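Local atomic coordinates of endoglucanase FnCel5A (Fervidobacterium nodosum, PDB entry 3NCO), a protein that probably hydrolyses internal beta-1,4-glucosidic bonds of cellulose, as a TIM-barrel glycoside hydrolase of family 5. Residues 185-190 with 243-248; 202-207 with 236-241. All coordinates share one frame; numbering follows the deposited sequence.

Interaction 1: residues 185-190 with 243-248; sequences SYVREL and KYVSEW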
ATOM      1  N   SER A 185       1.516   2.738  15.429  1.00 18.46           N
ATOM      2  CA  SER A 185       1.494   3.549  16.635  1.00 19.06           C
ATOM      3  C   SER A 185       1.531   5.033  16.331  1.00 19.22           C
ATOM      4  O   SER A 185       1.294   5.861  17.252  1.00 22.47           O
ATOM      5  CB  SER A 185       2.644   3.198  17.557  1.00 20.10           C
ATOM      6  OG  SER A 185       3.870   3.532  16.958  1.00 22.63           O
ATOM      7  N   TYR A 186       1.854   5.404  15.094  1.00 17.83           N
ATOM      8  CA  TYR A 186       1.961   6.814  14.757  1.00 18.52           C
ATOM      9  C   TYR A 186       0.656   7.369  14.191  1.00 19.23           C
ATOM     10  O   TYR A 186       0.594   8.492  13.719  1.00 18.45           O
ATOM     11  CB  TYR A 186       3.135   7.015  13.770  1.00 19.94           C
ATOM     12  CG  TYR A 186       4.474   6.783  14.389  1.00 20.59           C
ATOM     13  CD1 TYR A 186       5.204   7.852  14.892  1.00 23.39           C
ATOM     14  CD2 TYR A 186       5.019   5.494  14.463  1.00 22.66           C
ATOM     15  CE1 TYR A 186       6.441   7.650  15.492  1.00 19.53           C
ATOM     16  CE2 TYR A 186       6.283   5.282  15.053  1.00 23.16           C
ATOM     17  CZ  TYR A 186       6.975   6.377  15.541  1.00 23.12           C
ATOM     18  OH  TYR A 186       8.217   6.205  16.123  1.00 27.45           O
ATOM     19  N   VAL A 187      -0.404   6.577  14.238  1.00 19.12           N
ATOM     20  CA  VAL A 187      -1.692   7.005  13.719  1.00 20.36           C
ATOM     21  C   VAL A 187      -2.136   8.345  14.370  1.00 20.14           C
ATOM     22  O   VAL A 187      -2.674   9.223  13.705  1.00 21.38           O
ATOM     23  CB  VAL A 187      -2.730   5.844  13.834  1.00 21.22           C
ATOM     24  CG1 VAL A 187      -3.316   5.727  15.262  1.00 21.19           C
ATOM     25  CG2 VAL A 187      -3.789   6.012  12.820  1.00 23.24           C
ATOM     26  N   ARG A 188      -1.828   8.545  15.659  1.00 20.75           N
ATOM     27  CA  ARG A 188      -2.277   9.724  16.358  1.00 22.10           C
ATOM     28  C   ARG A 188      -1.553  10.979  15.898  1.00 20.56           C
ATOM     29  O   ARG A 188      -1.939  12.078  16.280  1.00 22.47           O
ATOM     30  CB  ARG A 188      -2.066   9.546  17.871  1.00 23.15           C
ATOM     31  CG  ARG A 188      -0.569   9.258  18.261  1.00 26.67           C
ATOM     32  CD  ARG A 188      -0.465   9.033  19.791  1.00 29.02           C
ATOM     33  NE  ARG A 188       0.879   9.060  20.380  1.00 36.01           N
ATOM     34  CZ  ARG A 188       1.725   8.023  20.540  1.00 40.75           C
ATOM     35  NH1 ARG A 188       2.903   8.269  21.148  1.00 41.03           N
ATOM     36  NH2 ARG A 188       1.462   6.766  20.091  1.00 36.86           N
ATOM     37  N   GLU A 189      -0.474  10.836  15.122  1.00 18.94           N
ATOM     38  CA  GLU A 189       0.274  12.016  14.684  1.00 20.48           C
ATOM     39  C   GLU A 189      -0.332  12.551  13.418  1.00 19.60           C
ATOM     40  O   GLU A 189      -0.001  13.626  13.009  1.00 20.86           O
ATOM     41  CB  GLU A 189       1.756  11.665  14.394  1.00 20.13           C
ATOM     42  CG  GLU A 189       2.474  10.917  15.511  1.00 25.08           C
ATOM     43  CD  GLU A 189       2.746  11.743  16.739  1.00 30.28           C
ATOM     44  OE1 GLU A 189       2.589  12.992  16.698  1.00 31.79           O
ATOM     45  OE2 GLU A 189       3.129  11.127  17.764  1.00 31.19           O
ATOM     46  N   LEU A 190      -1.200  11.774  12.776  1.00 19.51           N
ATOM     47  CA  LEU A 190      -1.761  12.199  11.481  1.00 19.99           C
ATOM     48  C   LEU A 190      -2.872  13.207  11.709  1.00 20.81           C
ATOM     49  O   LEU A 190      -3.788  12.942  12.505  1.00 23.49           O
ATOM     50  CB  LEU A 190      -2.301  10.970  10.747  1.00 20.45           C
ATOM     51  CG  LEU A 190      -2.858  11.114   9.347  1.00 22.90           C
ATOM     52  CD1 LEU A 190      -1.829  11.734   8.384  1.00 18.41           C
ATOM     53  CD2 LEU A 190      -3.364   9.731   8.835  1.00 19.81           C
ATOM     54  N   LYS A 243      -6.631  -2.523  17.642  1.00 18.80           N
ATOM     55  CA  LYS A 243      -7.627  -1.770  18.459  1.00 20.02           C
ATOM     56  C   LYS A 243      -7.261  -0.283  18.616  1.00 19.36           C
ATOM     57  O   LYS A 243      -8.107   0.630  18.556  1.00 18.51           O
ATOM     58  CB  LYS A 243      -7.842  -2.455  19.799  1.00 20.22           C
ATOM     59  CG  LYS A 243      -8.907  -1.765  20.687  1.00 21.83           C
ATOM     60  CD  LYS A 243      -9.105  -2.542  21.995  1.00 24.67           C
ATOM     61  CE  LYS A 243      -8.068  -2.101  22.994  1.00 29.92           C
ATOM     62  NZ  LYS A 243      -8.720  -1.708  24.284  1.00 34.82           N
ATOM     63  N   TYR A 244      -5.971  -0.017  18.846  1.00 18.60           N
ATOM     64  CA  TYR A 244      -5.526   1.345  18.928  1.00 19.08           C
ATOM     65  C   TYR A 244      -5.860   2.096  17.643  1.00 18.44           C
ATOM     66  O   TYR A 244      -6.346   3.235  17.696  1.00 19.32           O
ATOM     67  CB  TYR A 244      -4.016   1.354  19.206  1.00 19.03           C
ATOM     68  CG  TYR A 244      -3.381   2.705  19.341  1.00 18.86           C
ATOM     69  CD1 TYR A 244      -3.564   3.456  20.494  1.00 19.91           C
ATOM     70  CD2 TYR A 244      -2.511   3.191  18.355  1.00 17.93           C
ATOM     71  CE1 TYR A 244      -2.956   4.679  20.651  1.00 23.98           C
ATOM     72  CE2 TYR A 244      -1.895   4.489  18.510  1.00 21.83           C
ATOM     73  CZ  TYR A 244      -2.146   5.184  19.685  1.00 22.79           C
ATOM     74  OH  TYR A 244      -1.568   6.418  19.945  1.00 26.59           O
ATOM     75  N   VAL A 245      -5.598   1.477  16.479  1.00 16.89           N
ATOM     76  CA  VAL A 245      -5.913   2.169  15.195  1.00 15.70           C
ATOM     77  C   VAL A 245      -7.429   2.338  15.017  1.00 14.49           C
ATOM     78  O   VAL A 245      -7.882   3.406  14.560  1.00 16.98           O
ATOM     79  CB  VAL A 245      -5.324   1.421  14.005  1.00 15.55           C
ATOM     80  CG1 VAL A 245      -5.690   2.098  12.622  1.00 15.99           C
ATOM     81  CG2 VAL A 245      -3.740   1.320  14.178  1.00 16.66           C
ATOM     82  N   SER A 246      -8.176   1.295  15.359  1.00 15.15           N
ATOM     83  CA  SER A 246      -9.610   1.331  15.246  1.00 15.46           C
ATOM     84  C   SER A 246     -10.212   2.409  16.127  1.00 17.10           C
ATOM     85  O   SER A 246     -11.061   3.185  15.684  1.00 18.35           O
ATOM     86  CB  SER A 246     -10.171  -0.057  15.619  1.00 16.27           C
ATOM     87  OG  SER A 246     -11.564   0.033  15.810  1.00 18.23           O
ATOM     88  N   GLU A 247      -9.780   2.503  17.387  1.00 17.18           N
ATOM     89  CA  GLU A 247     -10.341   3.580  18.220  1.00 17.27           C
ATOM     90  C   GLU A 247     -10.037   4.978  17.643  1.00 15.98           C
ATOM     91  O   GLU A 247     -10.911   5.884  17.632  1.00 19.67           O
ATOM     92  CB  GLU A 247      -9.827   3.455  19.670  1.00 16.81           C
ATOM     93  CG  GLU A 247     -10.254   2.134  20.353  1.00 19.77           C
ATOM     94  CD  GLU A 247      -9.642   1.931  21.754  1.00 25.46           C
ATOM     95  OE1 GLU A 247      -8.630   2.614  22.093  1.00 35.36           O
ATOM     96  OE2 GLU A 247     -10.163   1.074  22.518  1.00 32.60           O
ATOM     97  N   TRP A 248      -8.815   5.164  17.164  1.00 15.77           N
ATOM     98  CA  TRP A 248      -8.475   6.443  16.505  1.00 16.23           C
ATOM     99  C   TRP A 248      -9.337   6.724  15.269  1.00 16.52           C
ATOM    100  O   TRP A 248      -9.841   7.843  15.099  1.00 17.47           O
ATOM    101  CB  TRP A 248      -6.959   6.483  16.157  1.00 16.50           C
ATOM    102  CG  TRP A 248      -6.546   7.744  15.493  1.00 17.82           C
ATOM    103  CD1 TRP A 248      -6.080   8.870  16.092  1.00 18.91           C
ATOM    104  CD2 TRP A 248      -6.578   8.023  14.080  1.00 16.60           C
ATOM    105  NE1 TRP A 248      -5.822   9.846  15.150  1.00 17.89           N
ATOM    106  CE2 TRP A 248      -6.107   9.351  13.899  1.00 18.66           C
ATOM    107  CE3 TRP A 248      -6.943   7.267  12.938  1.00 17.77           C
ATOM    108  CZ2 TRP A 248      -5.974   9.957  12.606  1.00 17.35           C
ATOM    109  CZ3 TRP A 248      -6.835   7.878  11.659  1.00 15.94           C
ATOM    110  CH2 TRP A 248      -6.341   9.200  11.510  1.00 18.71           C
TER
HETATM  111  O   HOH W   1      -4.775  12.512  15.058  1.00 28.36           O

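Interaction 2: residues 202-207 with 236-241; sequences FHYYEP and EQIRNH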
ATOM      1  N   PHE A 202      -2.365   2.214   7.204  1.00 14.82           N
ATOM      2  CA  PHE A 202      -1.116   1.887   7.958  1.00 14.93           C
ATOM      3  C   PHE A 202      -0.591   0.575   7.430  1.00 14.99           C
ATOM      4  O   PHE A 202      -1.303  -0.081   6.669  1.00 14.59           O
ATOM      5  CB  PHE A 202      -1.308   1.831   9.491  1.00 14.50           C
ATOM      6  CG  PHE A 202      -2.050   0.592   9.998  1.00 15.49           C
ATOM      7  CD1 PHE A 202      -1.396  -0.360  10.774  1.00 14.18           C
ATOM      8  CD2 PHE A 202      -3.431   0.425   9.736  1.00 14.38           C
ATOM      9  CE1 PHE A 202      -2.116  -1.502  11.278  1.00 16.70           C
ATOM     10  CE2 PHE A 202      -4.128  -0.697  10.210  1.00 16.39           C
ATOM     11  CZ  PHE A 202      -3.471  -1.640  10.968  1.00 16.60           C
ATOM     12  N   HIS A 203       0.665   0.289   7.719  1.00 14.01           N
ATOM     13  CA  HIS A 203       1.275  -0.965   7.335  1.00 14.23           C
ATOM     14  C   HIS A 203       1.641  -1.736   8.575  1.00 15.97           C
ATOM     15  O   HIS A 203       1.968  -1.130   9.600  1.00 18.35           O
ATOM     16  CB  HIS A 203       2.532  -0.694   6.553  1.00 15.12           C
ATOM     17  CG  HIS A 203       2.263   0.017   5.268  1.00 14.37           C
ATOM     18  ND1 HIS A 203       3.268   0.456   4.450  1.00 16.37           N
ATOM     19  CD2 HIS A 203       1.097   0.338   4.668  1.00 14.86           C
ATOM     20  CE1 HIS A 203       2.734   1.021   3.376  1.00 14.54           C
ATOM     21  NE2 HIS A 203       1.412   0.963   3.489  1.00 12.97           N
ATOM     22  N   TYR A 204       1.566  -3.061   8.498  1.00 16.13           N
ATOM     23  CA  TYR A 204       1.758  -3.876   9.679  1.00 15.53           C
ATOM     24  C   TYR A 204       2.775  -4.978   9.450  1.00 16.08           C
ATOM     25  O   TYR A 204       2.552  -5.880   8.638  1.00 17.20           O
ATOM     26  CB  TYR A 204       0.456  -4.499  10.209  1.00 15.62           C
ATOM     27  CG  TYR A 204       0.614  -4.959  11.654  1.00 14.89           C
ATOM     28  CD1 TYR A 204       0.707  -4.035  12.694  1.00 16.15           C
ATOM     29  CD2 TYR A 204       0.661  -6.330  11.967  1.00 16.36           C
ATOM     30  CE1 TYR A 204       0.876  -4.491  14.017  1.00 13.35           C
ATOM     31  CE2 TYR A 204       0.818  -6.788  13.251  1.00 18.86           C
ATOM     32  CZ  TYR A 204       0.918  -5.866  14.270  1.00 18.96           C
ATOM     33  OH  TYR A 204       1.040  -6.291  15.553  1.00 18.74           O
ATOM     34  N   TYR A 205       3.866  -4.895  10.215  1.00 16.57           N
ATOM     35  CA  TYR A 205       4.944  -5.883  10.166  1.00 16.13           C
ATOM     36  C   TYR A 205       5.480  -6.271  11.559  1.00 16.71           C
ATOM     37  O   TYR A 205       6.605  -6.771  11.682  1.00 18.06           O
ATOM     38  CB  TYR A 205       6.093  -5.282   9.373  1.00 16.21           C
ATOM     39  CG  TYR A 205       5.777  -5.142   7.899  1.00 14.89           C
ATOM     40  CD1 TYR A 205       5.764  -6.251   7.071  1.00 15.57           C
ATOM     41  CD2 TYR A 205       5.547  -3.856   7.310  1.00 14.41           C
ATOM     42  CE1 TYR A 205       5.533  -6.142   5.720  1.00 16.89           C
ATOM     43  CE2 TYR A 205       5.322  -3.744   5.938  1.00 18.23           C
ATOM     44  CZ  TYR A 205       5.314  -4.879   5.142  1.00 16.68           C
ATOM     45  OH  TYR A 205       5.122  -4.796   3.787  1.00 17.68           O
ATOM     46  N   GLU A 206       4.669  -6.080  12.599  1.00 16.69           N
ATOM     47  CA  GLU A 206       5.072  -6.514  13.946  1.00 16.40           C
ATOM     48  C   GLU A 206       4.769  -7.970  14.166  1.00 18.95           C
ATOM     49  O   GLU A 206       3.728  -8.456  13.690  1.00 19.32           O
ATOM     50  CB  GLU A 206       4.350  -5.695  14.998  1.00 17.45           C
ATOM     51  CG  GLU A 206       4.607  -4.188  14.760  1.00 14.93           C
ATOM     52  CD  GLU A 206       6.095  -3.897  14.658  1.00 28.27           C
ATOM     53  OE1 GLU A 206       6.901  -4.430  15.455  1.00 32.40           O
ATOM     54  OE2 GLU A 206       6.516  -3.171  13.743  1.00 28.09           O
ATOM     55  N   PRO A 207       5.643  -8.670  14.908  1.00 18.78           N
ATOM     56  CA  PRO A 207       6.964  -8.280  15.457  1.00 18.96           C
ATOM     57  C   PRO A 207       7.953  -8.145  14.308  1.00 20.04           C
ATOM     58  O   PRO A 207       8.058  -9.075  13.491  1.00 22.02           O
ATOM     59  CB  PRO A 207       7.336  -9.475  16.374  1.00 20.89           C
ATOM     60  CG  PRO A 207       6.032 -10.143  16.613  1.00 18.93           C
ATOM     61  CD  PRO A 207       5.263 -10.018  15.347  1.00 19.71           C
ATOM     62  N   GLU A 236      -2.865 -11.424  21.120  1.00 25.35           N
ATOM     63  CA  GLU A 236      -3.258 -10.236  21.853  1.00 25.12           C
ATOM     64  C   GLU A 236      -2.341  -9.045  21.530  1.00 24.87           C
ATOM     65  O   GLU A 236      -2.801  -7.901  21.493  1.00 24.94           O
ATOM     66  CB  GLU A 236      -3.297 -10.529  23.376  1.00 26.87           C
ATOM     67  CG  GLU A 236      -3.746  -9.325  24.200  1.00 30.71           C
ATOM     68  CD  GLU A 236      -5.027  -8.668  23.661  1.00 36.15           C
ATOM     69  OE1 GLU A 236      -5.972  -9.392  23.256  1.00 38.46           O
ATOM     70  OE2 GLU A 236      -5.075  -7.418  23.641  1.00 36.13           O
ATOM     71  N   GLN A 237      -1.047  -9.277  21.282  1.00 24.54           N
ATOM     72  CA  GLN A 237      -0.181  -8.137  20.873  1.00 22.83           C
ATOM     73  C   GLN A 237      -0.738  -7.467  19.624  1.00 21.99           C
ATOM     74  O   GLN A 237      -0.791  -6.230  19.542  1.00 21.74           O
ATOM     75  CB  GLN A 237       1.287  -8.563  20.612  1.00 23.80           C
ATOM     76  CG  GLN A 237       2.108  -9.009  21.861  1.00 25.17           C
ATOM     77  CD  GLN A 237       2.742  -7.807  22.595  1.00 28.66           C
ATOM     78  OE1 GLN A 237       3.307  -6.903  21.937  1.00 31.07           O
ATOM     79  NE2 GLN A 237       2.636  -7.776  23.940  1.00 30.37           N
ATOM     80  N   ILE A 238      -1.162  -8.275  18.645  1.00 20.80           N
ATOM     81  CA  ILE A 238      -1.682  -7.730  17.379  1.00 20.66           C
ATOM     82  C   ILE A 238      -3.054  -7.057  17.614  1.00 19.04           C
ATOM     83  O   ILE A 238      -3.318  -5.958  17.126  1.00 19.58           O
ATOM     84  CB  ILE A 238      -1.814  -8.813  16.282  1.00 20.63           C
ATOM     85  CG1 ILE A 238      -0.428  -9.406  16.006  1.00 20.19           C
ATOM     86  CG2 ILE A 238      -2.480  -8.259  14.968  1.00 20.66           C
ATOM     87  CD1 ILE A 238      -0.443 -10.607  15.030  1.00 21.87           C
ATOM     88  N   ARG A 239      -3.935  -7.740  18.326  1.00 21.02           N
ATOM     89  CA  ARG A 239      -5.246  -7.165  18.621  1.00 20.97           C
ATOM     90  C   ARG A 239      -5.112  -5.784  19.302  1.00 20.38           C
ATOM     91  O   ARG A 239      -5.841  -4.859  18.978  1.00 20.88           O
ATOM     92  CB  ARG A 239      -6.051  -8.138  19.496  1.00 22.77           C
ATOM     93  CG  ARG A 239      -7.526  -7.675  19.584  1.00 25.83           C
ATOM     94  CD  ARG A 239      -8.419  -8.566  20.402  1.00 30.70           C
ATOM     95  NE  ARG A 239      -8.092  -9.984  20.293  1.00 37.83           N
ATOM     96  CZ  ARG A 239      -8.433 -10.761  19.272  1.00 40.57           C
ATOM     97  NH1 ARG A 239      -9.122 -10.255  18.258  1.00 42.65           N
ATOM     98  NH2 ARG A 239      -8.105 -12.051  19.276  1.00 41.38           N
ATOM     99  N   ASN A 240      -4.202  -5.667  20.276  1.00 20.34           N
ATOM    100  CA  ASN A 240      -3.993  -4.422  21.015  1.00 19.99           C
ATOM    101  C   ASN A 240      -3.575  -3.335  20.004  1.00 18.15           C
ATOM    102  O   ASN A 240      -4.044  -2.196  20.051  1.00 19.01           O
ATOM    103  CB  ASN A 240      -2.932  -4.653  22.137  1.00 21.29           C
ATOM    104  CG  ASN A 240      -2.698  -3.429  23.062  1.00 26.79           C
ATOM    105  OD1 ASN A 240      -3.594  -3.000  23.818  1.00 28.87           O
ATOM    106  ND2 ASN A 240      -1.474  -2.907  23.044  1.00 28.41           N
ATOM    107  N   HIS A 241      -2.641  -3.685  19.111  1.00 17.18           N
ATOM    108  CA  HIS A 241      -2.191  -2.724  18.083  1.00 17.06           C
ATOM    109  C   HIS A 241      -3.357  -2.242  17.185  1.00 17.83           C
ATOM    110  O   HIS A 241      -3.486  -1.045  16.889  1.00 18.34           O
ATOM    111  CB  HIS A 241      -1.131  -3.394  17.229  1.00 17.80           C
ATOM    112  CG  HIS A 241       0.138  -3.678  17.978  1.00 20.25           C
ATOM    113  ND1 HIS A 241       1.079  -4.573  17.523  1.00 21.94           N
ATOM    114  CD2 HIS A 241       0.620  -3.181  19.144  1.00 20.41           C
ATOM    115  CE1 HIS A 241       2.111  -4.583  18.350  1.00 23.78           C
ATOM    116  NE2 HIS A 241       1.856  -3.747  19.345  1.00 24.77           N
TER

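Interaction 1: residues 185-190 with 243-248
The indole NE1 of Trp248 reaches the carbonyls of Arg188 and Leu190 through one shared water, which accepts from NE1 at 2.9 Å in the plane of the ring and donates to Leu190 O at 2.8 Å and to Arg188 O at 3.1 Å. The indole N-H and two carbonyls are thus satisfied together by one water. Held by this edge, the indole presents a face to Val187. With CG2 anti to the backbone N, the methyl lies over the six-membered ring, 3.7 Å from its centroid, a CH-pi contact, while Val187 O sits above the same ring system nearer its rim. The other methyl, CG1, comes within 3.8 Å of Tyr244 CE2, so the valine fills the gap between the two aromatic side chains. Leu190 CD2 touches Trp248 CH2 at 4.0 Å. Near the solvent, Arg188 NH2 donates to Tyr244 OH at 3.1 Å, a bent bond (142°) that is doubtful, because the place of the hydroxyl is less sure. The contact packs the 3-10 turn that follows strand 174-177 against helix 232-252; beneath it Leu190 and Trp248 both rest on Val200 of strand 198-204, and Leu190 also meets helix 151-168.

Interaction 2: residues 202-207 with 236-241
Tyr204 reaches from a barrel strand to His241 and Ile238 on the helix outside it. CB points toward the helix, and with CG anti to the backbone N (chi1 -162°) the ring extends across the gap. Over the centre of one ring face stands the backbone N of Glu206, 3.9 Å above the plane. Farther out the two edges part company: CE1 comes within 3.9 Å of His241 CB, whereas CE2 meets Ile238 CG2 at 4.0 Å. At the tip, OH makes a short hydrogen bond of 2.6 Å to His241 ND1, which lies near the plane of the phenol ring; either atom could be the donor. The same oxygen lies 3.5 Å from Ile238 CG1.

Strand 198-204 belongs to the wall of the eight-stranded parallel barrel, and helix 232-252, which follows in the chain after helix 208-211, packs outside it. In a TIM barrel the helix runs antiparallel to the strand it covers; here the axes of 202-204 and 236-241 run antiparallel (176°) and approach to 12.0 Å, a distance bridged by a long aromatic side chain. A phenylalanine in place of Tyr204 would probably keep much of the ring packing but leave His241 ND1 without its hydroxyl partner and the imidazole less fixed in rotation.

The two rings meet rim to rim with planes 60° apart, neither covering the other. The backbone O of Gln237, one turn earlier in the helix, lies over the centre of one imidazole face, 3.1 Å from its plane, and Tyr184 stacks on the ring. Glu206 CB approaches CE1 of His241 more loosely, at 4.2 Å. Trp275 of helix 269-285 touches Tyr204, and Val279 and Ile282 of that helix pack on Ile238.

Overall arrangement
From the N terminus, the chain first reaches 185-190, in the connection between strands 174-177 and 198-204, then runs up the latter strand to 202-207. Twenty-eight residues, with helix 208-211 and the first turn of helix 232-252 among them, separate 202-207 from 236-241, which precedes 243-248. Interaction 2 closes the inner loop and interaction 1 the outer one, so the two are nested and do not cross. They share helix 232-252: its earlier turns meet the sixth barrel strand and the residues that follow it, its later turns the connection that leads into that strand. The centres are about 12 Å apart, and the contacts touch where Val245 CG1 packs on Phe202 CE2 at 4.0 Å.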